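Local coordinates for protein probable starch synthase 4, chloroplastic/amyloplastic (Arabidopsis thaliana, PDB 6GNE) that has the two-domain GT-B architecture of the starch synthase family and holds adenosine-5'-diphosphate and glycan in this model, at residues A38-G43 and G91-F96; V71-D76 and F124-L129; G218-S223 and H247-F252; S304-R309 and H366-L371. All blocks are in the same frame, centred on the assembly; numbering follows the deposited sequence.

Contact 1 (A38-G43 and G91-F96); sequences ALQRKG and GLPVHF
Gln-40, in the last turn of helix 27-41, reaches across to Gly-91 and Leu-92 at the start of strand 92-100, and this one side chain carries the whole contact. Its amide NE2 donates to the backbone O of Gly-91 at 2.9 Å, with an almost straight N-H...O angle of 174°. The acceptor lies in the plane of the glutamine amide, yet the donor stands above the carbonyl plane of Gly-91, 42° out of it, rather than on a lone pair. With CG turned anti to the backbone N (chi1 -162°) and an extended chain beyond it, the amide spans a gap of 7.9 Å between the CA atoms of Gln-40 and Leu-92.

The tighter, inner part is made by Leu-92, whose CD2 lies alongside the amide, 3.6 Å from Gln-40 NE2; the two side chains slide past each other in opposite directions. The slack touch is that of Pro-93, which offers only its CD, 4.0 Å from Gln-40 NE2. The hydrogen bond to Gly-91 O lies on the exposed side of the contact. Beyond the glutamine the helix stops at Gly-43 in a Schellman motif.

Strand 92-100 runs between strand 45-51, its parallel neighbour, and the antiparallel strand 78-89. Leu-92 is buried on Val-46 and Ile-48, while Leu-39 sets helix 27-41 against Val-46 and, with Ala-38, against helix 484-499.

Contact 2 (V71-D76 and F124-L129); sequences VESYFD and FSRAAL
Ser-73 and Ala-127 mark the nearest passage of strand and helix, with their CA atoms 5.3 Å apart. The axes of strand 71-75 and helix 124-129 approach to 7.6 Å, and their directions make an angle of 140°, closer to antiparallel than to perpendicular. Small side chains occupy this spot: Ser-73 OG rests 3.4 Å from Ala-127 CB, a packing contact without a hydrogen bond to the helix backbone.

Such a helix laid over a sheet belongs to the alpha/beta N-terminal domain of the GT-B fold. Strand 64-75 pairs antiparallel with strand 78-89, where Ser-73 bonds through its backbone to Tyr-80, and helix 117-134 lies across the strand.

Next to it, one residue on along the strand and one back along the helix, Tyr-74 meets Arg-126 in the larger contact. Arg-126 CG, anti to the backbone N, lies 3.7 Å from Tyr-74 O, and the bend at chi2 (65°) then turns the guanidinium beside the tyrosine. Tyr-74 CB sits over one face of that group, near its rim and 3.7 Å from Arg-126 CZ. The two side chains cross obliquely, with the phenol ring and guanidinium planes 28° apart; NH1 is the atom next to Tyr-74 CD1 and CG. The charged end has its polar partners in neighbouring parts of the chain: NE donates to the hydroxyl of Tyr-160 on helix 152-160, and NH1 to the backbone O of Cys-191.

Contact 3 (G218-S223 and H247-F252); sequences GAIIFS and HSTLNF. With GLC (alpha-D-glucopyranose), chain D.
Ile-220 and Ile-221 meet Thr-249 and Leu-250 in a small apolar contact between segments of helices 215-222 and 247-252 that run nearly parallel in the N-terminal GT-B domain. The short axes approach to 10.4 Å and their directions differ by 11°, so side chains must bridge the gap. Ile-220 does so with two branches. Its CG2, anti to the backbone N, meets Thr-249 CG2 at 3.8 Å, whereas CD1, at the tip of the other branch, reaches Leu-250 CD2 at 3.9 Å, the two side chains crossing at about a right angle. Ile-221 CG1 adds a looser touch on Thr-249 CG2. At the end of the first helix Ser-223 OG donates to Ala-219 O, 2.6 Å away and on a lone pair in the carbonyl plane. On its other side the same helix meets a sugar: a bound alpha-D-glucopyranose gives a weak hydrogen bond from O2 to Ile-221 O (3.5 Å) and lies obliquely by the Phe-222 ring. With Trp-157, Asp-158 and Asn-224, these residues form a glycan-binding site.

Contact 4 (S304-R309 and H366-L371); sequences SAESRR and HDHVRL
Arg-309 and His-368 face each other from two stretches that form no strand pair, their CA atoms 9.4 Å apart: segment 304-309 is the loop running into strand 311-317, and segment 366-371 leads into strand 369-372. The arginine chain, extended at first, bends at chi3 (-108°) and turns one face of its guanidinium to the imidazole. His-368 CE1 comes over the centre of that face, 3.3 Å from Arg-309 CZ, with the two planes 44° apart; His-368 ND1 lies near Arg-309 NH2 without a hydrogen bond.

In the parallel sheet of the C-terminal Rossmann-like domain of the GT-B fold, strand 340-346 separates strands 311-317 and 369-372, so this pair spans the start of the middle strand. Gln-340 touches both side chains.

Within the loop, Glu-306 fixes the guanidinium from its edge: Arg-309 NE donates to the syn side of Glu-306 OE2 in a salt bridge of 2.7 Å, nearly straight at 173°. The other carboxylate oxygen, Glu-306 OE1, stands near the plane of the His-368 ring, 4.3 Å from His-368 CE1. On the opposite segment, Arg-370 NH1 and NH2 both grip His-366 O at 3.0 Å, and Arg-370 NH2 also bonds to Leu-300 O.

From the N terminus, residues 38-43 open contact 1 and 71-76 open contact 2 before 91-96 close the first loop and 124-129 the second; the two contacts therefore cross. They fasten helices 27-41 and 117-134 to one mixed sheet, with centres about 23 Å apart. Contact 3 follows in series, closing a short loop from 218-223 to 247-252 that joins two helices of the same N-terminal domain, about 10 Å from contact 2 by nearest atoms. Contact 4 comes last, in the other GT-B domain, where it closes the loop from 304-309 to 366-371 at the N-terminal ends of strands in its parallel sheet. Its centre is about 54 Å from that of contact 2.

Contact 1 (A38-G43 and G91-F96)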
loop_
_atom_site.group_PDB
_atom_site.type_symbol
_atom_site.label_atom_id
_atom_site.label_comp_id
_atom_site.label_asym_id
_atom_site.label_seq_id
_atom_site.Cartn_x
_atom_site.Cartn_y
_atom_site.Cartn_z
ATOM N N ALA A 38 -7.263 12.425 5.215
ATOM C CA ALA A 38 -7.277 13.596 4.336
ATOM C C ALA A 38 -8.704 14.008 4.023
ATOM O O ALA A 38 -9.016 15.186 4.065
ATOM C CB ALA A 38 -6.500 13.347 3.070
ATOM N N LEU A 39 -9.563 13.028 3.744
ATOM C CA LEU A 39 -10.990 13.271 3.496
ATOM C C LEU A 39 -11.698 13.814 4.737
ATOM O O LEU A 39 -12.478 14.774 4.645
ATOM C CB LEU A 39 -11.685 11.996 2.999
ATOM C CG LEU A 39 -11.282 11.467 1.617
ATOM C CD1 LEU A 39 -11.838 10.074 1.406
ATOM C CD2 LEU A 39 -11.684 12.375 0.472
ATOM N N GLN A 40 -11.422 13.218 5.890
ATOM C CA GLN A 40 -11.945 13.760 7.142
ATOM C C GLN A 40 -11.535 15.240 7.398
ATOM O O GLN A 40 -12.371 16.010 7.817
ATOM C CB GLN A 40 -11.577 12.867 8.329
ATOM C CG GLN A 40 -12.428 13.103 9.569
ATOM C CD GLN A 40 -11.866 12.398 10.789
ATOM O OE1 GLN A 40 -10.858 12.837 11.362
ATOM N NE2 GLN A 40 -12.527 11.314 11.210
ATOM N N ARG A 41 -10.303 15.644 7.103
ATOM C CA ARG A 41 -9.899 17.064 7.217
ATOM C C ARG A 41 -10.670 17.982 6.268
ATOM O O ARG A 41 -10.908 19.152 6.576
ATOM C CB ARG A 41 -8.399 17.285 6.950
ATOM C CG ARG A 41 -7.414 16.494 7.808
ATOM C CD ARG A 41 -7.908 16.184 9.243
ATOM N NE ARG A 41 -7.069 15.155 9.920
ATOM C CZ ARG A 41 -5.797 15.312 10.320
ATOM N NH1 ARG A 41 -5.166 14.299 10.913
ATOM N NH2 ARG A 41 -5.141 16.463 10.143
ATOM N N LYS A 42 -11.040 17.461 5.101
ATOM C CA LYS A 42 -11.854 18.219 4.146
ATOM C C LYS A 42 -13.344 18.347 4.548
ATOM O O LYS A 42 -14.103 18.974 3.838
ATOM C CB LYS A 42 -11.686 17.645 2.734
ATOM C CG LYS A 42 -10.254 17.848 2.220
ATOM C CD LYS A 42 -9.950 17.208 0.863
ATOM C CE LYS A 42 -9.947 18.258 -0.244
ATOM N NZ LYS A 42 -8.638 18.962 -0.311
ATOM N N GLY A 43 -13.735 17.761 5.680
ATOM C CA GLY A 43 -15.073 17.925 6.253
ATOM C C GLY A 43 -16.048 16.802 5.953
ATOM O O GLY A 43 -17.225 16.937 6.192
ATOM N N GLY A 91 -8.271 8.904 14.907
ATOM C CA GLY A 91 -9.365 9.828 14.659
ATOM C C GLY A 91 -10.432 9.332 13.704
ATOM O O GLY A 91 -11.438 9.999 13.556
ATOM N N LEU A 92 -10.245 8.188 13.045
ATOM C CA LEU A 92 -11.286 7.651 12.172
ATOM C C LEU A 92 -12.184 6.665 12.933
ATOM O O LEU A 92 -11.681 5.812 13.643
ATOM C CB LEU A 92 -10.668 6.973 10.940
ATOM C CG LEU A 92 -9.939 7.952 10.026
ATOM C CD1 LEU A 92 -8.980 7.200 9.145
ATOM C CD2 LEU A 92 -10.896 8.811 9.226
ATOM N N PRO A 93 -13.509 6.769 12.776
ATOM C CA PRO A 93 -14.369 5.693 13.279
ATOM C C PRO A 93 -14.219 4.410 12.469
ATOM O O PRO A 93 -14.201 4.460 11.256
ATOM C CB PRO A 93 -15.801 6.255 13.126
ATOM C CG PRO A 93 -15.645 7.685 12.767
ATOM C CD PRO A 93 -14.287 7.843 12.146
ATOM N N VAL A 94 -14.108 3.275 13.149
ATOM C CA VAL A 94 -13.955 1.986 12.491
ATOM C C VAL A 94 -14.958 0.988 13.049
ATOM O O VAL A 94 -15.259 1.008 14.239
ATOM C CB VAL A 94 -12.530 1.433 12.682
ATOM C CG1 VAL A 94 -12.327 0.162 11.859
ATOM C CG2 VAL A 94 -11.513 2.506 12.285
ATOM N N HIS A 95 -15.480 0.142 12.164
ATOM C CA HIS A 95 -16.360 -0.971 12.490
ATOM C C HIS A 95 -15.601 -2.230 12.120
ATOM O O HIS A 95 -15.247 -2.420 10.969
ATOM C CB HIS A 95 -17.686 -0.885 11.705
ATOM C CG HIS A 95 -18.642 0.129 12.255
ATOM N ND1 HIS A 95 -18.624 1.456 11.865
ATOM C CD2 HIS A 95 -19.619 0.020 13.195
ATOM C CE1 HIS A 95 -19.561 2.112 12.533
ATOM N NE2 HIS A 95 -20.170 1.269 13.353
ATOM N N PHE A 96 -15.330 -3.073 13.108
ATOM C CA PHE A 96 -14.665 -4.354 12.901
ATOM C C PHE A 96 -15.697 -5.470 12.945
ATOM O O PHE A 96 -16.438 -5.597 13.919
ATOM C CB PHE A 96 -13.637 -4.621 13.996
ATOM C CG PHE A 96 -12.630 -3.530 14.207
ATOM C CD1 PHE A 96 -12.885 -2.503 15.091
ATOM C CD2 PHE A 96 -11.413 -3.564 13.562
ATOM C CE1 PHE A 96 -11.949 -1.520 15.311
ATOM C CE2 PHE A 96 -10.460 -2.580 13.774
ATOM C CZ PHE A 96 -10.742 -1.549 14.641
#

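Contact 2 (V71-D76 and F124-L129)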
loop_
_atom_site.group_PDB
_atom_site.type_symbol
_atom_site.label_atom_id
_atom_site.label_comp_id
_atom_site.label_asym_id
_atom_site.label_seq_id
_atom_site.Cartn_x
_atom_site.Cartn_y
_atom_site.Cartn_z
ATOM N N VAL A 71 -25.510 -8.746 13.857
ATOM C CA VAL A 71 -25.916 -8.529 12.465
ATOM C C VAL A 71 -25.822 -9.859 11.719
ATOM O O VAL A 71 -24.723 -10.418 11.533
ATOM C CB VAL A 71 -25.089 -7.432 11.758
ATOM C CG1 VAL A 71 -25.419 -7.374 10.272
ATOM C CG2 VAL A 71 -25.339 -6.076 12.410
ATOM N N GLU A 72 -26.994 -10.350 11.311
ATOM C CA GLU A 72 -27.106 -11.589 10.556
ATOM C C GLU A 72 -26.742 -11.324 9.102
ATOM O O GLU A 72 -27.194 -10.338 8.522
ATOM C CB GLU A 72 -28.520 -12.166 10.657
ATOM C CG GLU A 72 -28.933 -12.474 12.087
ATOM C CD GLU A 72 -29.783 -13.723 12.199
ATOM O OE1 GLU A 72 -29.343 -14.664 12.904
ATOM O OE2 GLU A 72 -30.872 -13.763 11.585
ATOM N N SER A 73 -25.922 -12.201 8.531
ATOM C CA SER A 73 -25.361 -12.043 7.184
ATOM C C SER A 73 -25.519 -13.330 6.387
ATOM O O SER A 73 -25.458 -14.416 6.957
ATOM C CB SER A 73 -23.881 -11.697 7.320
ATOM O OG SER A 73 -23.249 -11.575 6.079
ATOM N N TYR A 74 -25.675 -13.209 5.079
ATOM C CA TYR A 74 -25.866 -14.370 4.214
ATOM C C TYR A 74 -24.572 -15.035 3.778
ATOM O O TYR A 74 -23.630 -14.367 3.444
ATOM C CB TYR A 74 -26.663 -13.938 2.972
ATOM C CG TYR A 74 -26.913 -15.007 1.916
ATOM C CD1 TYR A 74 -25.960 -15.283 0.917
ATOM C CD2 TYR A 74 -28.129 -15.715 1.887
ATOM C CE1 TYR A 74 -26.206 -16.256 -0.060
ATOM C CE2 TYR A 74 -28.375 -16.688 0.914
ATOM C CZ TYR A 74 -27.418 -16.941 -0.057
ATOM O OH TYR A 74 -27.646 -17.894 -1.006
ATOM N N PHE A 75 -24.558 -16.361 3.757
ATOM C CA PHE A 75 -23.492 -17.138 3.093
ATOM C C PHE A 75 -23.943 -18.580 2.834
ATOM O O PHE A 75 -24.462 -19.206 3.749
ATOM C CB PHE A 75 -22.228 -17.148 3.941
ATOM C CG PHE A 75 -20.965 -17.189 3.147
ATOM C CD1 PHE A 75 -20.615 -16.122 2.306
ATOM C CD2 PHE A 75 -20.094 -18.264 3.254
ATOM C CE1 PHE A 75 -19.434 -16.148 1.581
ATOM C CE2 PHE A 75 -18.903 -18.292 2.524
ATOM C CZ PHE A 75 -18.576 -17.233 1.696
ATOM N N ASP A 76 -23.765 -19.095 1.605
ATOM C CA ASP A 76 -24.136 -20.494 1.242
ATOM C C ASP A 76 -25.592 -20.820 1.593
ATOM O O ASP A 76 -25.869 -21.881 2.148
ATOM C CB ASP A 76 -23.190 -21.536 1.903
ATOM C CG ASP A 76 -21.731 -21.455 1.373
ATOM O OD1 ASP A 76 -21.515 -21.317 0.154
ATOM O OD2 ASP A 76 -20.786 -21.558 2.180
ATOM N N PHE A 124 -16.921 -11.392 4.088
ATOM C CA PHE A 124 -16.696 -10.086 4.674
ATOM C C PHE A 124 -17.389 -8.984 3.881
ATOM O O PHE A 124 -18.035 -8.100 4.471
ATOM C CB PHE A 124 -15.195 -9.788 4.775
ATOM C CG PHE A 124 -14.897 -8.359 5.130
ATOM C CD1 PHE A 124 -15.342 -7.826 6.346
ATOM C CD2 PHE A 124 -14.204 -7.535 4.253
ATOM C CE1 PHE A 124 -15.091 -6.507 6.677
ATOM C CE2 PHE A 124 -13.937 -6.205 4.597
ATOM C CZ PHE A 124 -14.385 -5.693 5.808
ATOM N N SER A 125 -17.242 -9.037 2.558
ATOM C CA SER A 125 -17.842 -8.044 1.656
ATOM C C SER A 125 -19.345 -8.028 1.803
ATOM O O SER A 125 -19.938 -6.959 1.858
ATOM C CB SER A 125 -17.481 -8.328 0.193
ATOM O OG SER A 125 -16.093 -8.172 -0.047
ATOM N N ARG A 126 -19.954 -9.208 1.882
ATOM C CA ARG A 126 -21.400 -9.316 2.073
ATOM C C ARG A 126 -21.803 -8.751 3.426
ATOM O O ARG A 126 -22.649 -7.859 3.494
ATOM C CB ARG A 126 -21.881 -10.766 1.962
ATOM C CG ARG A 126 -23.384 -10.958 2.101
ATOM C CD ARG A 126 -24.110 -10.277 0.950
ATOM N NE ARG A 126 -25.557 -10.154 1.158
ATOM C CZ ARG A 126 -26.486 -10.977 0.687
ATOM N NH1 ARG A 126 -26.179 -12.090 0.018
ATOM N NH2 ARG A 126 -27.756 -10.702 0.936
ATOM N N ALA A 127 -21.177 -9.257 4.487
ATOM C CA ALA A 127 -21.449 -8.795 5.838
ATOM C C ALA A 127 -21.263 -7.293 5.994
ATOM O O ALA A 127 -22.004 -6.673 6.752
ATOM C CB ALA A 127 -20.587 -9.549 6.843
ATOM N N ALA A 128 -20.300 -6.700 5.278
ATOM C CA ALA A 128 -20.079 -5.244 5.348
ATOM C C ALA A 128 -21.269 -4.436 4.845
ATOM O O ALA A 128 -21.705 -3.471 5.482
ATOM C CB ALA A 128 -18.831 -4.853 4.583
ATOM N N LEU A 129 -21.787 -4.830 3.698
ATOM C CA LEU A 129 -23.015 -4.219 3.161
ATOM C C LEU A 129 -24.236 -4.441 4.056
ATOM O O LEU A 129 -25.053 -3.539 4.230
ATOM C CB LEU A 129 -23.300 -4.740 1.746
ATOM C CG LEU A 129 -22.305 -4.202 0.723
ATOM C CD1 LEU A 129 -22.489 -4.915 -0.604
ATOM C CD2 LEU A 129 -22.423 -2.683 0.598
#

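Contact 3 (G218-S223 and H247-F252)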
loop_
_atom_site.group_PDB
_atom_site.type_symbol
_atom_site.label_atom_id
_atom_site.label_comp_id
_atom_site.label_asym_id
_atom_site.label_seq_id
_atom_site.Cartn_x
_atom_site.Cartn_y
_atom_site.Cartn_z
ATOM N N GLY A 218 -15.210 -7.602 -12.250
ATOM C CA GLY A 218 -16.534 -7.195 -11.787
ATOM C C GLY A 218 -16.558 -5.827 -11.147
ATOM O O GLY A 218 -17.515 -5.097 -11.329
ATOM N N ALA A 219 -15.523 -5.472 -10.395
ATOM C CA ALA A 219 -15.467 -4.141 -9.785
ATOM C C ALA A 219 -15.198 -3.051 -10.795
ATOM O O ALA A 219 -15.689 -1.945 -10.627
ATOM C CB ALA A 219 -14.460 -4.097 -8.681
ATOM N N ILE A 220 -14.442 -3.347 -11.853
ATOM C CA ILE A 220 -14.232 -2.345 -12.895
ATOM C C ILE A 220 -15.571 -2.047 -13.573
ATOM O O ILE A 220 -15.908 -0.912 -13.838
ATOM C CB ILE A 220 -13.170 -2.759 -13.915
ATOM C CG1 ILE A 220 -11.768 -2.777 -13.275
ATOM C CG2 ILE A 220 -13.179 -1.846 -15.147
ATOM C CD1 ILE A 220 -10.786 -3.735 -13.954
ATOM N N ILE A 221 -16.335 -3.091 -13.834
ATOM C CA ILE A 221 -17.605 -2.965 -14.554
ATOM C C ILE A 221 -18.696 -2.293 -13.725
ATOM O O ILE A 221 -19.329 -1.356 -14.151
ATOM C CB ILE A 221 -18.028 -4.337 -15.106
ATOM C CG1 ILE A 221 -17.004 -4.744 -16.201
ATOM C CG2 ILE A 221 -19.436 -4.301 -15.704
ATOM C CD1 ILE A 221 -17.034 -6.202 -16.542
ATOM N N PHE A 222 -18.880 -2.766 -12.511
ATOM C CA PHE A 222 -19.984 -2.311 -11.649
ATOM C C PHE A 222 -19.754 -1.025 -10.853
ATOM O O PHE A 222 -20.671 -0.549 -10.220
ATOM C CB PHE A 222 -20.412 -3.460 -10.713
ATOM C CG PHE A 222 -21.166 -4.536 -11.419
ATOM C CD1 PHE A 222 -22.545 -4.474 -11.482
ATOM C CD2 PHE A 222 -20.523 -5.602 -12.051
ATOM C CE1 PHE A 222 -23.283 -5.456 -12.141
ATOM C CE2 PHE A 222 -21.250 -6.558 -12.746
ATOM C CZ PHE A 222 -22.632 -6.486 -12.776
ATOM N N SER A 223 -18.558 -0.457 -10.860
ATOM C CA SER A 223 -18.282 0.720 -10.048
ATOM C C SER A 223 -18.511 1.956 -10.871
ATOM O O SER A 223 -18.308 1.931 -12.057
ATOM C CB SER A 223 -16.856 0.674 -9.526
ATOM O OG SER A 223 -16.664 -0.492 -8.734
ATOM N N HIS A 247 -6.324 -5.420 -19.600
ATOM C CA HIS A 247 -6.137 -4.236 -20.444
ATOM C C HIS A 247 -7.352 -3.887 -21.328
ATOM O O HIS A 247 -7.727 -2.715 -21.391
ATOM C CB HIS A 247 -4.834 -4.343 -21.243
ATOM C CG HIS A 247 -4.895 -5.247 -22.429
ATOM N ND1 HIS A 247 -4.860 -6.619 -22.319
ATOM C CD2 HIS A 247 -4.983 -4.974 -23.756
ATOM C CE1 HIS A 247 -4.917 -7.155 -23.532
ATOM N NE2 HIS A 247 -4.988 -6.177 -24.418
ATOM N N SER A 248 -7.981 -4.896 -21.941
ATOM C CA SER A 248 -9.146 -4.714 -22.830
ATOM C C SER A 248 -10.356 -4.117 -22.105
ATOM O O SER A 248 -11.059 -3.253 -22.653
ATOM C CB SER A 248 -9.599 -6.053 -23.464
ATOM O OG SER A 248 -8.546 -6.744 -24.119
ATOM N N THR A 249 -10.605 -4.609 -20.893
ATOM C CA THR A 249 -11.685 -4.117 -20.062
ATOM C C THR A 249 -11.446 -2.663 -19.623
ATOM O O THR A 249 -12.385 -1.845 -19.619
ATOM C CB THR A 249 -11.847 -5.031 -18.825
ATOM O OG1 THR A 249 -12.146 -6.356 -19.264
ATOM C CG2 THR A 249 -12.945 -4.521 -17.888
ATOM N N LEU A 250 -10.204 -2.357 -19.245
ATOM C CA LEU A 250 -9.832 -1.001 -18.824
ATOM C C LEU A 250 -9.865 0.019 -19.958
ATOM O O LEU A 250 -10.231 1.177 -19.724
ATOM C CB LEU A 250 -8.454 -0.988 -18.146
ATOM C CG LEU A 250 -8.400 -1.611 -16.753
ATOM C CD1 LEU A 250 -6.986 -2.021 -16.438
ATOM C CD2 LEU A 250 -8.980 -0.692 -15.682
ATOM N N ASN A 251 -9.496 -0.410 -21.170
ATOM C CA ASN A 251 -9.624 0.451 -22.357
ATOM C C ASN A 251 -11.065 0.755 -22.720
ATOM O O ASN A 251 -11.352 1.858 -23.169
ATOM C CB ASN A 251 -8.887 -0.143 -23.589
ATOM C CG ASN A 251 -7.368 -0.075 -23.457
ATOM O OD1 ASN A 251 -6.841 0.879 -22.910
ATOM N ND2 ASN A 251 -6.665 -1.087 -23.957
ATOM N N PHE A 252 -11.951 -0.226 -22.527
ATOM C CA PHE A 252 -13.373 -0.069 -22.809
ATOM C C PHE A 252 -14.004 0.932 -21.841
ATOM O O PHE A 252 -14.743 1.837 -22.232
ATOM C CB PHE A 252 -14.044 -1.436 -22.679
ATOM C CG PHE A 252 -15.393 -1.518 -23.283
ATOM C CD1 PHE A 252 -15.528 -1.565 -24.668
ATOM C CD2 PHE A 252 -16.525 -1.615 -22.481
ATOM C CE1 PHE A 252 -16.768 -1.686 -25.247
ATOM C CE2 PHE A 252 -17.789 -1.740 -23.059
ATOM C CZ PHE A 252 -17.905 -1.765 -24.444
HETATM C C1 GLC D . -24.194 -1.752 -13.048
HETATM C C2 GLC D . -23.077 -1.640 -14.093
HETATM C C3 GLC D . -23.528 -2.157 -15.458
HETATM C C4 GLC D . -24.048 -3.584 -15.245
HETATM C C5 GLC D . -25.293 -3.471 -14.345
HETATM C C6 GLC D . -26.087 -4.768 -14.165
HETATM O O2 GLC D . -22.614 -0.301 -14.226
HETATM O O3 GLC D . -22.462 -2.136 -16.418
HETATM O O4 GLC D . -24.263 -4.295 -16.479
HETATM O O5 GLC D . -24.840 -3.022 -13.059
HETATM O O6 GLC D . -26.809 -4.782 -12.918
#

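Contact 4 (S304-R309 and H366-L371)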
loop_
_atom_site.group_PDB
_atom_site.type_symbol
_atom_site.label_atom_id
_atom_site.label_comp_id
_atom_site.label_asym_id
_atom_site.label_seq_id
_atom_site.Cartn_x
_atom_site.Cartn_y
_atom_site.Cartn_z
ATOM N N SER A 304 31.105 2.782 13.293
ATOM C CA SER A 304 30.986 4.225 13.138
ATOM C C SER A 304 32.365 4.874 13.141
ATOM O O SER A 304 32.465 6.081 13.221
ATOM C CB SER A 304 30.046 4.817 14.204
ATOM O OG SER A 304 30.561 4.591 15.486
ATOM N N ALA A 305 33.419 4.074 13.006
ATOM C CA ALA A 305 34.794 4.603 12.934
ATOM C C ALA A 305 34.973 5.677 11.880
ATOM O O ALA A 305 35.694 6.634 12.128
ATOM C CB ALA A 305 35.804 3.511 12.660
ATOM N N GLU A 306 34.381 5.488 10.699
ATOM C CA GLU A 306 34.480 6.500 9.631
ATOM C C GLU A 306 33.240 7.413 9.593
ATOM O O GLU A 306 32.087 6.973 9.743
ATOM C CB GLU A 306 34.711 5.873 8.248
ATOM C CG GLU A 306 35.887 4.902 8.162
ATOM C CD GLU A 306 35.567 3.696 7.275
ATOM O OE1 GLU A 306 35.969 2.557 7.597
ATOM O OE2 GLU A 306 34.822 3.876 6.276
ATOM N N SER A 307 33.525 8.708 9.423
ATOM C CA SER A 307 32.557 9.721 8.967
ATOM C C SER A 307 32.519 9.651 7.423
ATOM O O SER A 307 33.524 9.246 6.763
ATOM C CB SER A 307 32.982 11.126 9.441
ATOM O OG SER A 307 34.408 11.249 9.407
ATOM N N ARG A 308 31.368 10.012 6.855
ATOM C CA ARG A 308 31.167 9.921 5.393
ATOM C C ARG A 308 31.284 8.516 4.776
ATOM O O ARG A 308 31.766 8.354 3.667
ATOM C CB ARG A 308 32.105 10.921 4.680
ATOM C CG ARG A 308 31.601 12.351 4.795
ATOM C CD ARG A 308 30.609 12.687 3.676
ATOM N NE ARG A 308 29.319 13.108 4.209
ATOM C CZ ARG A 308 28.288 13.457 3.468
ATOM N NH1 ARG A 308 27.153 13.753 4.075
ATOM N NH2 ARG A 308 28.341 13.448 2.150
ATOM N N ARG A 309 30.748 7.527 5.472
ATOM C CA ARG A 309 30.435 6.260 4.857
ATOM C C ARG A 309 28.906 6.253 4.676
ATOM O O ARG A 309 28.179 6.339 5.658
ATOM C CB ARG A 309 30.926 5.119 5.744
ATOM C CG ARG A 309 30.958 3.801 5.036
ATOM C CD ARG A 309 31.544 2.669 5.865
ATOM N NE ARG A 309 32.869 2.254 5.410
ATOM C CZ ARG A 309 33.165 1.224 4.596
ATOM N NH1 ARG A 309 34.445 0.995 4.321
ATOM N NH2 ARG A 309 32.247 0.402 4.067
ATOM N N HIS A 366 29.062 -8.443 10.925
ATOM C CA HIS A 366 29.902 -7.637 10.041
ATOM C C HIS A 366 29.770 -6.168 10.432
ATOM O O HIS A 366 28.706 -5.708 10.883
ATOM C CB HIS A 366 29.477 -7.794 8.567
ATOM C CG HIS A 366 30.528 -7.386 7.582
ATOM N ND1 HIS A 366 30.458 -6.214 6.867
ATOM C CD2 HIS A 366 31.678 -7.991 7.199
ATOM C CE1 HIS A 366 31.513 -6.111 6.081
ATOM N NE2 HIS A 366 32.260 -7.187 6.249
ATOM N N ASP A 367 30.849 -5.433 10.232
ATOM C CA ASP A 367 30.865 -4.019 10.550
ATOM C C ASP A 367 29.955 -3.135 9.684
ATOM O O ASP A 367 29.580 -2.055 10.125
ATOM C CB ASP A 367 32.290 -3.467 10.440
ATOM C CG ASP A 367 33.190 -3.890 11.551
ATOM O OD1 ASP A 367 32.771 -4.620 12.475
ATOM O OD2 ASP A 367 34.361 -3.482 11.451
ATOM N N HIS A 368 29.636 -3.568 8.462
ATOM C CA HIS A 368 29.001 -2.714 7.457
ATOM C C HIS A 368 27.690 -3.259 6.851
ATOM O O HIS A 368 27.022 -2.535 6.149
ATOM C CB HIS A 368 30.018 -2.410 6.339
ATOM C CG HIS A 368 31.328 -1.896 6.846
ATOM N ND1 HIS A 368 31.613 -0.555 6.983
ATOM C CD2 HIS A 368 32.431 -2.557 7.283
ATOM C CE1 HIS A 368 32.833 -0.412 7.475
ATOM N NE2 HIS A 368 33.348 -1.613 7.664
ATOM N N VAL A 369 27.317 -4.508 7.110
ATOM C CA VAL A 369 26.093 -5.073 6.544
ATOM C C VAL A 369 25.277 -5.799 7.600
ATOM O O VAL A 369 25.798 -6.672 8.273
ATOM C CB VAL A 369 26.421 -6.032 5.382
ATOM C CG1 VAL A 369 25.156 -6.650 4.808
ATOM C CG2 VAL A 369 27.111 -5.250 4.275
ATOM N N ARG A 370 23.997 -5.440 7.731
ATOM C CA ARG A 370 23.078 -6.181 8.603
ATOM C C ARG A 370 21.758 -6.391 7.916
ATOM O O ARG A 370 21.236 -5.483 7.302
ATOM C CB ARG A 370 22.872 -5.472 9.938
ATOM C CG ARG A 370 22.239 -6.362 11.010
ATOM C CD ARG A 370 23.199 -7.332 11.707
ATOM N NE ARG A 370 24.242 -6.641 12.463
ATOM C CZ ARG A 370 25.536 -6.525 12.100
ATOM N NH1 ARG A 370 25.986 -7.050 10.953
ATOM N NH2 ARG A 370 26.414 -5.844 12.872
ATOM N N LEU A 371 21.243 -7.612 8.012
ATOM C CA LEU A 371 19.973 -8.008 7.404
ATOM C C LEU A 371 19.024 -8.371 8.517
ATOM O O LEU A 371 19.361 -9.175 9.373
ATOM C CB LEU A 371 20.172 -9.224 6.492
ATOM C CG LEU A 371 20.587 -8.905 5.065
ATOM C CD1 LEU A 371 21.905 -8.176 5.030
ATOM C CD2 LEU A 371 20.695 -10.175 4.245
#